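Local structure of aminoglycoside-O-phosphotransferase VIII (Streptomyces rimosus, 4H05) at residues R12-R15 against G16-P19; A217-H220 against S221-L225; R252-D255 against G256-S259. The protein transfers a phosphate from ATP to the 3'-hydroxyl of aminoglycoside antibiotics, a reaction that probably needs magnesium and gives resistance to these drugs. One frame throughout, in Å; residues are numbered along the deposited sequence.

Interaction 1 of 3, residues R12-R15 against G16-P19; sequences RALR and GRYP
Arg12 takes part through its backbone: its O receives Gly16 N at 3.1 Å in a nearly straight helical bond (N-H...O 175°), while its side chain makes no close approach to the following residues, as suits a charged residue on an exposed helix flank. Ala13 O accepts Arg17 N at 3.1 Å, and the small methyl of Ala13 lets the guanidinium of Arg17 lie close, with CB 3.6 Å from Arg17 NH2. One face of that guanidinium looks onto the backbone at Ala13 O and Leu14. Leu14 sends CD2 to within 3.3 Å of Arg17 NH1, and the same methyl reaches the Tyr18 ring at CE2, 4.2 Å away. Its CG stands anti to the carbonyl carbon (chi1 -75°), which brings the branched end back toward the turn. Leu14 O lies near the plane of the Tyr18 ring, 3.1 Å from the edge atom CD2, and also receives weak bonds from Arg17 N and Tyr18 N. Arg15 O takes a further weak bond from Tyr18 N, and the Arg15 side chain makes a cation-pi contact with Trp23. Glu80 holds both polar ends, as a salt bridge to Arg17 NH1 and a hydrogen bond to Tyr18 OH. This is the C-terminal part of helix 6-17, an amphipathic helix whose Leu14 and Tyr18 pack on the five-stranded antiparallel sheet of the kinase-like N-terminal lobe.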
ATOM      1  N   ARG A  12      14.755   6.077  20.200  1.00 37.49           N
ATOM      2  CA  ARG A  12      15.154   5.750  21.584  1.00 35.99           C
ATOM      3  C   ARG A  12      13.946   5.712  22.507  1.00 32.97           C
ATOM      4  O   ARG A  12      13.871   4.814  23.388  1.00 32.17           O
ATOM      5  CB  ARG A  12      16.212   6.720  22.144  1.00 44.56           C
ATOM      6  CG  ARG A  12      16.349   6.699  23.678  1.00 43.61           C
ATOM      7  CD  ARG A  12      17.139   7.920  24.117  1.00 53.42           C
ATOM      8  NE  ARG A  12      17.271   8.024  25.574  1.00 61.61           N
ATOM      9  CZ  ARG A  12      18.261   7.484  26.317  1.00 74.78           C
ATOM     10  NH1 ARG A  12      19.242   6.748  25.768  1.00 74.63           N
ATOM     11  NH2 ARG A  12      18.272   7.668  27.643  1.00 74.95           N
ATOM     12  N   ALA A  13      12.967   6.625  22.352  1.00 26.82           N
ATOM     13  CA  ALA A  13      11.812   6.431  23.269  1.00 28.52           C
ATOM     14  C   ALA A  13      11.109   5.082  22.909  1.00 28.11           C
ATOM     15  O   ALA A  13      10.726   4.309  23.784  1.00 26.87           O
ATOM     16  CB  ALA A  13      10.842   7.600  23.242  1.00 27.90           C
ATOM     17  N   LEU A  14      10.903   4.837  21.608  1.00 28.35           N
ATOM     18  CA  LEU A  14      10.363   3.523  21.175  1.00 30.70           C
ATOM     19  C   LEU A  14      11.105   2.367  21.803  1.00 27.06           C
ATOM     20  O   LEU A  14      10.505   1.462  22.310  1.00 29.93           O
ATOM     21  CB  LEU A  14      10.365   3.359  19.652  1.00 27.69           C
ATOM     22  CG  LEU A  14       9.245   4.166  19.013  1.00 32.70           C
ATOM     23  CD1 LEU A  14       9.472   4.354  17.510  1.00 30.49           C
ATOM     24  CD2 LEU A  14       7.853   3.563  19.344  1.00 30.75           C
ATOM     25  N   ARG A  15      12.436   2.413  21.792  1.00 32.10           N
ATOM     26  CA  ARG A  15      13.230   1.298  22.281  1.00 30.63           C
ATOM     27  C   ARG A  15      13.026   1.054  23.787  1.00 31.59           C
ATOM     28  O   ARG A  15      12.882  -0.076  24.233  1.00 28.38           O
ATOM     29  CB  ARG A  15      14.685   1.580  21.920  1.00 34.13           C
ATOM     30  CG  ARG A  15      15.646   0.443  22.193  1.00 36.84           C
ATOM     31  CD  ARG A  15      17.002   0.754  21.548  1.00 42.06           C
ATOM     32  NE  ARG A  15      17.457  -0.285  20.626  1.00 47.34           N
ATOM     33  CZ  ARG A  15      17.280  -0.248  19.318  1.00 45.43           C
ATOM     34  NH1 ARG A  15      16.623   0.749  18.715  1.00 58.90           N
ATOM     35  NH2 ARG A  15      17.737  -1.222  18.610  1.00 43.87           N
ATOM     36  N   GLY A  16      12.980   2.119  24.570  1.00 30.20           N
ATOM     37  CA  GLY A  16      12.564   1.987  26.023  1.00 31.47           C
ATOM     38  C   GLY A  16      11.123   1.473  26.293  1.00 31.26           C
ATOM     39  O   GLY A  16      10.832   0.883  27.342  1.00 31.23           O
ATOM     40  N   ARG A  17      10.200   1.648  25.360  1.00 27.64           N
ATOM     41  CA  ARG A  17       8.863   1.179  25.591  1.00 26.51           C
ATOM     42  C   ARG A  17       8.713  -0.298  25.264  1.00 30.96           C
ATOM     43  O   ARG A  17       7.720  -0.920  25.641  1.00 31.08           O
ATOM     44  CB  ARG A  17       7.871   1.943  24.696  1.00 30.89           C
ATOM     45  CG  ARG A  17       7.547   3.407  25.064  1.00 33.71           C
ATOM     46  CD  ARG A  17       6.399   3.944  24.172  1.00 33.64           C
ATOM     47  NE  ARG A  17       6.739   5.301  23.988  1.00 40.40           N
ATOM     48  CZ  ARG A  17       6.866   5.964  22.862  1.00 44.38           C
ATOM     49  NH1 ARG A  17       6.545   5.461  21.716  1.00 42.54           N
ATOM     50  NH2 ARG A  17       7.287   7.223  22.925  1.00 53.95           N
ATOM     51  N   TYR A  18       9.648  -0.857  24.509  1.00 31.70           N
ATOM     52  CA  TYR A  18       9.617  -2.295  24.140  1.00 30.63           C
ATOM     53  C   TYR A  18      10.900  -3.014  24.649  1.00 32.64           C
ATOM     54  O   TYR A  18      11.640  -3.527  23.886  1.00 31.61           O
ATOM     55  CB  TYR A  18       9.411  -2.426  22.598  1.00 27.26           C
ATOM     56  CG  TYR A  18       8.126  -1.753  22.279  1.00 25.60           C
ATOM     57  CD1 TYR A  18       6.935  -2.405  22.507  1.00 24.12           C
ATOM     58  CD2 TYR A  18       8.088  -0.421  21.928  1.00 25.10           C
ATOM     59  CE1 TYR A  18       5.746  -1.757  22.314  1.00 25.84           C
ATOM     60  CE2 TYR A  18       6.892   0.240  21.744  1.00 24.84           C
ATOM     61  CZ  TYR A  18       5.733  -0.426  21.956  1.00 24.63           C
ATOM     62  OH  TYR A  18       4.501   0.216  21.816  1.00 29.76           O
ATOM     63  N   PRO A  19      11.111  -3.079  25.963  1.00 37.56           N
ATOM     64  CA  PRO A  19      12.369  -3.622  26.457  1.00 40.35           C
ATOM     65  C   PRO A  19      12.392  -5.077  26.237  1.00 42.04           C
ATOM     66  O   PRO A  19      11.334  -5.724  26.244  1.00 41.72           O
ATOM     67  CB  PRO A  19      12.323  -3.330  27.964  1.00 48.07           C
ATOM     68  CG  PRO A  19      10.858  -3.321  28.297  1.00 44.87           C
ATOM     69  CD  PRO A  19      10.200  -2.706  27.068  1.00 43.18           C
TER

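Interaction 2 of 3, residues A217-H220 against S221-L225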
ATOM      1  N   ALA A 217     -11.844   5.919  -3.678  1.00 20.77           N
ATOM      2  CA  ALA A 217     -11.245   6.186  -4.959  1.00 23.24           C
ATOM      3  C   ALA A 217     -11.802   5.188  -5.984  1.00 25.11           C
ATOM      4  O   ALA A 217     -12.561   4.286  -5.664  1.00 22.12           O
ATOM      5  CB  ALA A 217      -9.729   6.047  -4.907  1.00 23.13           C
ATOM      6  N   ASP A 218     -11.474   5.403  -7.232  1.00 24.03           N
ATOM      7  CA  ASP A 218     -11.882   4.432  -8.244  1.00 24.10           C
ATOM      8  C   ASP A 218     -11.278   3.144  -7.894  1.00 21.67           C
ATOM      9  O   ASP A 218     -10.064   3.076  -7.741  1.00 22.46           O
ATOM     10  CB  ASP A 218     -11.311   4.829  -9.608  1.00 27.00           C
ATOM     11  CG  ASP A 218     -12.048   4.170 -10.762  1.00 27.49           C
ATOM     12  OD1 ASP A 218     -11.909   2.950 -10.871  1.00 32.15           O
ATOM     13  OD2 ASP A 218     -12.744   4.892 -11.534  1.00 29.74           O
ATOM     14  N   ARG A 219     -12.071   2.097  -7.847  1.00 23.23           N
ATOM     15  CA  ARG A 219     -11.507   0.758  -7.729  1.00 23.54           C
ATOM     16  C   ARG A 219     -10.326   0.508  -8.634  1.00 23.39           C
ATOM     17  O   ARG A 219      -9.444  -0.296  -8.258  1.00 28.11           O
ATOM     18  CB  ARG A 219     -12.564  -0.322  -8.000  1.00 25.00           C
ATOM     19  CG  ARG A 219     -13.004  -0.405  -9.486  1.00 27.23           C
ATOM     20  CD  ARG A 219     -14.186  -1.293  -9.731  1.00 30.21           C
ATOM     21  NE  ARG A 219     -15.374  -0.784  -9.095  1.00 33.10           N
ATOM     22  CZ  ARG A 219     -16.045  -1.366  -8.103  1.00 34.04           C
ATOM     23  NH1 ARG A 219     -15.680  -2.516  -7.569  1.00 37.49           N
ATOM     24  NH2 ARG A 219     -17.115  -0.760  -7.644  1.00 38.38           N
ATOM     25  N   HIS A 220     -10.260   1.117  -9.819  1.00 23.59           N
ATOM     26  CA  HIS A 220      -9.063   0.908 -10.688  1.00 22.18           C
ATOM     27  C   HIS A 220      -7.801   1.394 -10.029  1.00 22.64           C
ATOM     28  O   HIS A 220      -6.666   1.001 -10.383  1.00 22.58           O
ATOM     29  CB  HIS A 220      -9.278   1.496 -12.104  1.00 23.45           C
ATOM     30  CG  HIS A 220     -10.369   0.798 -12.881  1.00 22.92           C
ATOM     31  ND1 HIS A 220     -10.097  -0.154 -13.821  1.00 28.54           N
ATOM     32  CD2 HIS A 220     -11.725   0.848 -12.776  1.00 22.30           C
ATOM     33  CE1 HIS A 220     -11.249  -0.665 -14.279  1.00 24.87           C
ATOM     34  NE2 HIS A 220     -12.238  -0.020 -13.684  1.00 26.63           N
ATOM     35  N   SER A 221      -7.911   2.230  -9.006  1.00 22.23           N
ATOM     36  CA  SER A 221      -6.649   2.602  -8.310  1.00 22.40           C
ATOM     37  C   SER A 221      -5.989   1.398  -7.650  1.00 21.31           C
ATOM     38  O   SER A 221      -4.786   1.439  -7.349  1.00 21.14           O
ATOM     39  CB  SER A 221      -6.928   3.651  -7.207  1.00 24.12           C
ATOM     40  OG  SER A 221      -7.952   3.147  -6.356  1.00 27.16           O
ATOM     41  N   ASP A 222      -6.788   0.400  -7.272  1.00 20.06           N
ATOM     42  CA  ASP A 222      -6.255  -0.833  -6.665  1.00 21.54           C
ATOM     43  C   ASP A 222      -5.894  -1.861  -7.734  1.00 22.71           C
ATOM     44  O   ASP A 222      -4.794  -2.501  -7.701  1.00 19.99           O
ATOM     45  CB  ASP A 222      -7.217  -1.432  -5.649  1.00 21.57           C
ATOM     46  CG  ASP A 222      -7.165  -0.764  -4.274  1.00 22.25           C
ATOM     47  OD1 ASP A 222      -6.254   0.007  -3.972  1.00 19.31           O
ATOM     48  OD2 ASP A 222      -8.118  -0.987  -3.520  1.00 22.43           O
ATOM     49  N   LEU A 223      -6.799  -1.996  -8.712  1.00 25.34           N
ATOM     50  CA  LEU A 223      -6.577  -2.930  -9.821  1.00 26.66           C
ATOM     51  C   LEU A 223      -5.288  -2.654 -10.588  1.00 28.95           C
ATOM     52  O   LEU A 223      -4.600  -3.593 -10.998  1.00 31.64           O
ATOM     53  CB  LEU A 223      -7.772  -2.896 -10.760  1.00 27.33           C
ATOM     54  CG  LEU A 223      -9.066  -3.474 -10.163  1.00 27.99           C
ATOM     55  CD1 LEU A 223     -10.305  -3.266 -11.021  1.00 29.23           C
ATOM     56  CD2 LEU A 223      -8.829  -4.944  -9.841  1.00 25.18           C
ATOM     57  N   ALA A 224      -4.990  -1.362 -10.813  1.00 30.60           N
ATOM     58  CA  ALA A 224      -3.865  -0.942 -11.614  1.00 25.65           C
ATOM     59  C   ALA A 224      -2.608  -1.468 -10.988  1.00 28.72           C
ATOM     60  O   ALA A 224      -1.751  -2.049 -11.673  1.00 24.62           O
ATOM     61  CB  ALA A 224      -3.816   0.601 -11.751  1.00 24.65           C
ATOM     62  N   LEU A 225      -2.473  -1.296  -9.661  1.00 27.05           N
ATOM     63  CA  LEU A 225      -1.184  -1.558  -9.083  1.00 27.44           C
ATOM     64  C   LEU A 225      -1.025  -3.021  -8.863  1.00 26.93           C
ATOM     65  O   LEU A 225       0.012  -3.537  -9.038  1.00 28.36           O
ATOM     66  CB  LEU A 225      -0.949  -0.837  -7.750  1.00 25.91           C
ATOM     67  CG  LEU A 225      -1.202   0.671  -7.590  1.00 28.35           C
ATOM     68  CD1 LEU A 225      -0.351   1.228  -6.447  1.00 25.49           C
ATOM     69  CD2 LEU A 225      -1.150   1.490  -8.861  1.00 25.39           C
TER
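Ser221 grips Asp218 O twice, through OG at 2.5 Å and through its own backbone N at 2.6 Å, the two donors reaching the carbonyl oxygen from opposite faces of its plane. With chi1 at 53°, OG sits between the backbone N and the carbonyl carbon, which points this short hydroxyl back at the carbonyl three residues earlier. Arg219 O is shared as well: Leu223 N lies in its carbonyl plane at 3.2 Å, whereas Asp222 N comes from above that plane. Ala224 N bonds to His220 O at 2.9 Å. Asp218 OD1 accepts from His220 N in a capping bond, fitting for an acid where strand 215-218 passes into helix 220-230, though OD1 is modelled too near the His220 ring for its exact position to be trusted; OD2 pairs with Lys262. In this protein-kinase-like fold the junction lies beside the segment carrying Asp190, the predicted proton acceptor, about 7 Å by side chain from Asp222. Asp222 accepts from the backbone N of His188 and of Gly189, and its OD2 is hydrogen-bonded to His124 NE2. Arg219 NE forms a salt bridge with Asp183. In the outer packing, Leu223 CD1 lies over one face of the His220 ring, toward its rim.

Interaction 3 of 3, residues R252-D255 against G256-S259; sequences RGWD and GAVS
Trp254 lays its indole flat beneath the backbone of Gly256, whose CA stands 3.5 Å above the centroid of the six-membered ring and only 6° off the ring normal, a well-centred CH-pi contact. Glycine suits the place because a side-chain carbon there would collide with Trp254 CZ2. The indole arrives by having CG anti to its own backbone N (chi1 174°), which swings the ring forward under the residues that follow. The backbone carbonyl of Gly256 lies over the same face, its C 3.3 Å from Trp254 CZ3. The two apolar side chains farther along meet the ring differently. Val258 presents CG2 to the ring edge, near its plane, 3.7 Å from Trp254 CZ3, whereas the small Ala257 holds CB well above the plane, on the same side as Gly256 CA and 3.7 Å from Trp254 CH2. Asp255 turns its carboxylate toward the next residue, with OD2 2.7 Å from Gly256 N. Outside the loop, Arg219 makes a cation-pi contact with the indole, and His220 touches both Trp254 and Val258. Here a surface loop folds over one face of its own tryptophan as it connects helix 240-251 to helix 260-270, ending at the N-cap Ser259, whose OG accepts from Lys262 N.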
ATOM      1  N   ARG A 252     -15.964 -12.111 -10.136  1.00 49.54           N
ATOM      2  CA  ARG A 252     -17.137 -12.795  -9.532  1.00 52.75           C
ATOM      3  C   ARG A 252     -18.356 -12.038  -8.874  1.00 58.95           C
ATOM      4  O   ARG A 252     -19.433 -12.136  -9.444  1.00 66.34           O
ATOM      5  CB  ARG A 252     -16.679 -13.937  -8.661  1.00 57.36           C
ATOM      6  CG  ARG A 252     -16.048 -15.098  -9.459  1.00 62.46           C
ATOM      7  CD  ARG A 252     -15.515 -16.215  -8.531  1.00 72.34           C
ATOM      8  NE  ARG A 252     -16.385 -16.428  -7.350  1.00 75.68           N
ATOM      9  CZ  ARG A 252     -16.030 -17.019  -6.200  1.00 77.88           C
ATOM     10  NH1 ARG A 252     -14.800 -17.505  -6.015  1.00 82.28           N
ATOM     11  NH2 ARG A 252     -16.929 -17.121  -5.212  1.00 76.79           N
ATOM     12  N   GLY A 253     -18.279 -11.204  -7.824  1.00 60.44           N
ATOM     13  CA  GLY A 253     -17.249 -10.195  -7.569  1.00 54.43           C
ATOM     14  C   GLY A 253     -17.823  -8.846  -8.040  1.00 54.58           C
ATOM     15  O   GLY A 253     -18.486  -8.098  -7.274  1.00 45.20           O
ATOM     16  N   TRP A 254     -17.615  -8.566  -9.325  1.00 50.54           N
ATOM     17  CA  TRP A 254     -18.025  -7.308  -9.925  1.00 52.59           C
ATOM     18  C   TRP A 254     -18.198  -7.537 -11.395  1.00 57.39           C
ATOM     19  O   TRP A 254     -17.266  -7.934 -12.086  1.00 54.42           O
ATOM     20  CB  TRP A 254     -16.966  -6.286  -9.621  1.00 46.45           C
ATOM     21  CG  TRP A 254     -17.135  -4.962 -10.272  1.00 47.55           C
ATOM     22  CD1 TRP A 254     -18.009  -3.926  -9.927  1.00 41.12           C
ATOM     23  CD2 TRP A 254     -16.317  -4.438 -11.364  1.00 42.54           C
ATOM     24  NE1 TRP A 254     -17.827  -2.862 -10.754  1.00 41.59           N
ATOM     25  CE2 TRP A 254     -16.811  -3.106 -11.634  1.00 41.47           C
ATOM     26  CE3 TRP A 254     -15.246  -4.932 -12.100  1.00 41.14           C
ATOM     27  CZ2 TRP A 254     -16.257  -2.314 -12.631  1.00 45.01           C
ATOM     28  CZ3 TRP A 254     -14.715  -4.150 -13.098  1.00 35.65           C
ATOM     29  CH2 TRP A 254     -15.202  -2.866 -13.359  1.00 39.18           C
ATOM     30  N   ASP A 255     -19.425  -7.334 -11.854  1.00 60.54           N
ATOM     31  CA  ASP A 255     -19.837  -7.648 -13.238  1.00 68.51           C
ATOM     32  C   ASP A 255     -19.203  -6.706 -14.318  1.00 66.69           C
ATOM     33  O   ASP A 255     -19.102  -7.101 -15.491  1.00 56.98           O
ATOM     34  CB  ASP A 255     -21.383  -7.622 -13.329  1.00 61.97           C
ATOM     35  CG  ASP A 255     -21.960  -6.263 -12.874  1.00 70.19           C
ATOM     36  OD1 ASP A 255     -23.197  -6.112 -12.743  1.00 68.44           O
ATOM     37  OD2 ASP A 255     -21.146  -5.328 -12.640  1.00 68.01           O
ATOM     38  N   GLY A 256     -18.796  -5.477 -13.952  1.00 60.69           N
ATOM     39  CA  GLY A 256     -17.958  -4.674 -14.856  1.00 56.06           C
ATOM     40  C   GLY A 256     -16.761  -5.552 -15.258  1.00 60.55           C
ATOM     41  O   GLY A 256     -16.543  -6.592 -14.620  1.00 71.39           O
ATOM     42  N   ALA A 257     -15.949  -5.220 -16.267  1.00 55.38           N
ATOM     43  CA  ALA A 257     -15.905  -3.965 -17.017  1.00 50.15           C
ATOM     44  C   ALA A 257     -14.547  -3.328 -16.777  1.00 42.07           C
ATOM     45  O   ALA A 257     -14.453  -2.123 -16.670  1.00 46.43           O
ATOM     46  CB  ALA A 257     -17.019  -3.012 -16.625  1.00 54.46           C
ATOM     47  N   VAL A 258     -13.477  -4.118 -16.713  1.00 38.37           N
ATOM     48  CA  VAL A 258     -12.198  -3.565 -16.310  1.00 35.67           C
ATOM     49  C   VAL A 258     -11.603  -2.731 -17.416  1.00 35.68           C
ATOM     50  O   VAL A 258     -11.368  -3.261 -18.462  1.00 33.73           O
ATOM     51  CB  VAL A 258     -11.188  -4.618 -15.859  1.00 37.72           C
ATOM     52  CG1 VAL A 258      -9.943  -3.924 -15.307  1.00 38.14           C
ATOM     53  CG2 VAL A 258     -11.789  -5.558 -14.794  1.00 35.64           C
ATOM     54  N   SER A 259     -11.411  -1.415 -17.213  1.00 34.67           N
ATOM     55  CA  SER A 259     -10.904  -0.490 -18.282  1.00 31.44           C
ATOM     56  C   SER A 259      -9.367  -0.346 -18.371  1.00 34.35           C
ATOM     57  O   SER A 259      -8.715   0.092 -17.415  1.00 35.70           O
ATOM     58  CB  SER A 259     -11.485   0.920 -18.115  1.00 33.18           C
ATOM     59  OG  SER A 259     -10.508   1.912 -18.502  1.00 31.64           O
TER

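Interactions 2 and 3 are neighbours, their centres 12 Å apart on the same side of the chain's centre. They touch through Arg219 and His220, with Arg219 CZ 3.5 Å from Trp254 NE1, and the loop 252-259 thereby sits against the start of helix 220-230. The same first turn of the helix carries Asp222, whose side chain is about 9 Å from that of Asn195, a predicted magnesium ligand; interaction 3 itself is away from the predicted sites. Interaction 1 stands apart, on the opposite side of the chain's centre, its nearest atoms about 26 Å from interaction 2 and about 38 Å from interaction 3.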